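Local coordinates for protein cysteine desulfurase (Elizabethkingia anophelis NUHP1, PDB 5VPR) that probably removes sulfur from L-cysteine to give L-alanine, using pyridoxal 5'-phosphate as cofactor, and hands the sulfur to an acceptor, at residues Y235-T240 and N290-T295. Numbering follows the deposited sequence.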
ATOM      1  N   TYR A 235      -4.149  -0.272   8.458  1.00 33.01           N
ATOM      2  CA  TYR A 235      -4.723  -0.438   9.787  1.00 31.72           C
ATOM      3  C   TYR A 235      -5.205  -1.852  10.070  1.00 34.53           C
ATOM      4  O   TYR A 235      -5.897  -2.063  11.079  1.00 34.97           O
ATOM      5  CB  TYR A 235      -5.861   0.561  10.018  1.00 31.43           C
ATOM      6  CG  TYR A 235      -5.461   1.938   9.622  1.00 31.06           C
ATOM      7  CD1 TYR A 235      -5.868   2.488   8.402  1.00 38.52           C
ATOM      8  CD2 TYR A 235      -4.636   2.696  10.440  1.00 38.80           C
ATOM      9  CE1 TYR A 235      -5.472   3.768   8.038  1.00 34.96           C
ATOM     10  CE2 TYR A 235      -4.244   3.960  10.084  1.00 37.11           C
ATOM     11  CZ  TYR A 235      -4.656   4.493   8.886  1.00 36.25           C
ATOM     12  OH  TYR A 235      -4.244   5.767   8.560  1.00 38.21           O
ATOM     13  N   GLY A 236      -4.813  -2.834   9.248  1.00 35.01           N
ATOM     14  CA  GLY A 236      -5.196  -4.221   9.435  1.00 31.31           C
ATOM     15  C   GLY A 236      -4.037  -5.106   9.888  1.00 34.22           C
ATOM     16  O   GLY A 236      -2.893  -4.665   9.998  1.00 32.24           O
ATOM     17  N   PRO A 237      -4.309  -6.383  10.142  1.00 32.74           N
ATOM     18  CA  PRO A 237      -3.261  -7.260  10.671  1.00 32.46           C
ATOM     19  C   PRO A 237      -2.246  -7.642   9.606  1.00 34.58           C
ATOM     20  O   PRO A 237      -2.513  -7.585   8.401  1.00 31.26           O
ATOM     21  CB  PRO A 237      -4.040  -8.493  11.156  1.00 36.91           C
ATOM     22  CG  PRO A 237      -5.258  -8.519  10.321  1.00 39.15           C
ATOM     23  CD  PRO A 237      -5.618  -7.062  10.056  1.00 34.53           C
ATOM     24  N   THR A 238      -1.068  -8.061  10.076  1.00 34.40           N
ATOM     25  CA  THR A 238      -0.098  -8.666   9.177  1.00 28.35           C
ATOM     26  C   THR A 238      -0.675  -9.955   8.594  1.00 36.88           C
ATOM     27  O   THR A 238      -1.653 -10.510   9.100  1.00 31.27           O
ATOM     28  CB  THR A 238       1.228  -8.952   9.890  1.00 31.71           C
ATOM     29  OG1 THR A 238       1.027  -9.871  10.976  1.00 33.14           O
ATOM     30  CG2 THR A 238       1.845  -7.637  10.459  1.00 37.74           C
ATOM     31  N   GLY A 239      -0.061 -10.426   7.510  1.00 31.35           N
ATOM     32  CA  GLY A 239      -0.495 -11.664   6.904  1.00 35.14           C
ATOM     33  C   GLY A 239      -1.767 -11.560   6.090  1.00 33.73           C
ATOM     34  O   GLY A 239      -2.360 -12.592   5.771  1.00 29.75           O
ATOM     35  N   THR A 240      -2.192 -10.351   5.715  1.00 28.92           N
ATOM     36  CA  THR A 240      -3.412 -10.164   4.948  1.00 31.85           C
ATOM     37  C   THR A 240      -3.174  -9.277   3.728  1.00 33.48           C
ATOM     38  O   THR A 240      -2.346  -8.358   3.728  1.00 30.33           O
ATOM     39  CB  THR A 240      -4.554  -9.527   5.794  1.00 31.57           C
ATOM     40  OG1 THR A 240      -4.159  -8.223   6.254  1.00 31.97           O
ATOM     41  CG2 THR A 240      -4.865 -10.387   6.999  1.00 30.24           C
ATOM     42  N   ASN A 290      -8.703 -12.191   7.454  1.00 32.10           N
ATOM     43  CA  ASN A 290      -9.663 -11.710   6.462  1.00 37.49           C
ATOM     44  C   ASN A 290     -10.836 -11.001   7.124  1.00 35.05           C
ATOM     45  O   ASN A 290     -11.276  -9.949   6.645  1.00 33.90           O
ATOM     46  CB  ASN A 290     -10.159 -12.866   5.587  1.00 32.76           C
ATOM     47  CG  ASN A 290      -9.049 -13.515   4.812  1.00 33.35           C
ATOM     48  OD1 ASN A 290      -7.984 -12.917   4.611  1.00 33.54           O
ATOM     49  ND2 ASN A 290      -9.277 -14.751   4.362  1.00 30.12           N
ATOM     50  N   ILE A 291     -11.340 -11.541   8.238  1.00 33.21           N
ATOM     51  CA  ILE A 291     -12.373 -10.833   8.992  1.00 31.59           C
ATOM     52  C   ILE A 291     -11.857  -9.476   9.453  1.00 36.11           C
ATOM     53  O   ILE A 291     -12.553  -8.454   9.348  1.00 34.71           O
ATOM     54  CB  ILE A 291     -12.852 -11.694  10.179  1.00 33.52           C
ATOM     55  CG1 ILE A 291     -13.647 -12.904   9.670  1.00 33.07           C
ATOM     56  CG2 ILE A 291     -13.699 -10.868  11.141  1.00 38.95           C
ATOM     57  CD1 ILE A 291     -13.938 -13.918  10.754  1.00 40.09           C
ATOM     58  N   ALA A 292     -10.619  -9.439   9.954  1.00 31.04           N
ATOM     59  CA  ALA A 292     -10.094  -8.214  10.539  1.00 30.74           C
ATOM     60  C   ALA A 292      -9.748  -7.166   9.479  1.00 35.72           C
ATOM     61  O   ALA A 292      -9.839  -5.963   9.766  1.00 35.73           O
ATOM     62  CB  ALA A 292      -8.876  -8.535  11.400  1.00 31.55           C
ATOM     63  N   ILE A 293      -9.366  -7.576   8.257  1.00 32.32           N
ATOM     64  CA  ILE A 293      -9.157  -6.558   7.222  1.00 34.96           C
ATOM     65  C   ILE A 293     -10.492  -5.917   6.840  1.00 37.06           C
ATOM     66  O   ILE A 293     -10.535  -4.740   6.460  1.00 35.98           O
ATOM     67  CB  ILE A 293      -8.394  -7.117   5.995  1.00 32.74           C
ATOM     68  CG1 ILE A 293      -7.710  -5.970   5.220  1.00 32.37           C
ATOM     69  CG2 ILE A 293      -9.298  -7.894   5.039  1.00 27.21           C
ATOM     70  CD1 ILE A 293      -6.879  -6.408   4.021  1.00 31.45           C
ATOM     71  N   GLY A 294     -11.605  -6.653   6.965  1.00 34.09           N
ATOM     72  CA  GLY A 294     -12.909  -6.011   6.837  1.00 33.58           C
ATOM     73  C   GLY A 294     -13.156  -4.982   7.925  1.00 34.58           C
ATOM     74  O   GLY A 294     -13.773  -3.936   7.683  1.00 36.98           O
ATOM     75  N   THR A 295     -12.699  -5.272   9.147  1.00 33.45           N
ATOM     76  CA  THR A 295     -12.831  -4.320  10.244  1.00 36.87           C
ATOM     77  C   THR A 295     -11.949  -3.097  10.022  1.00 38.53           C
ATOM     78  O   THR A 295     -12.326  -1.984  10.394  1.00 37.46           O
ATOM     79  CB  THR A 295     -12.479  -5.003  11.568  1.00 40.60           C
ATOM     80  OG1 THR A 295     -13.197  -6.237  11.656  1.00 40.18           O
ATOM     81  CG2 THR A 295     -12.854  -4.119  12.758  1.00 40.47           C
TER
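Pro237 and Ala292 bring the loop 235-240 against the helix segment 290-295, and their contact illustrates how a connection between two strands can be seated on a helix by apolar packing while the hydroxyl of Thr240 is bonded within the loop and the carbonyls of Gly236 and Gly239 to residues beyond both segments. At Gly236 the carbonyl oxygen accepts a hydrogen bond from Lys42 NZ. Pro237 follows, making its contact through CG and CD, which both rest on the methyl of Ala292, CG lying 3.8 Å from Ala292 CB; CD also borders the helix backbone, 4.2 Å from Ile293 N. Further along, the chain bends away through Thr238 and Gly239, whose positive phi of 76° helps to turn it back and whose carbonyl is bonded to Asn286. Thr240 then returns to the helix, its OG1 bonded to Pro237 O at 2.8 Å with a C=O...donor angle of 151°, which ties the two contacting ends of the turn together. The side chain of Ile293 runs past that of Thr240 in the opposite direction; with CG1 anti to the backbone N (chi1 -157°), its CD1 comes 4.0 Å from Thr240 OG1. The methyl of Thr240, CG2, lies 4.3 Å from Asn290 N. The loop follows Lys233, which carries the covalently bound pyridoxal phosphate, and links strands 226-230 and 241-245 of the seven-stranded sheet, while helix 287-303 also packs on helices 44-56 and 67-87.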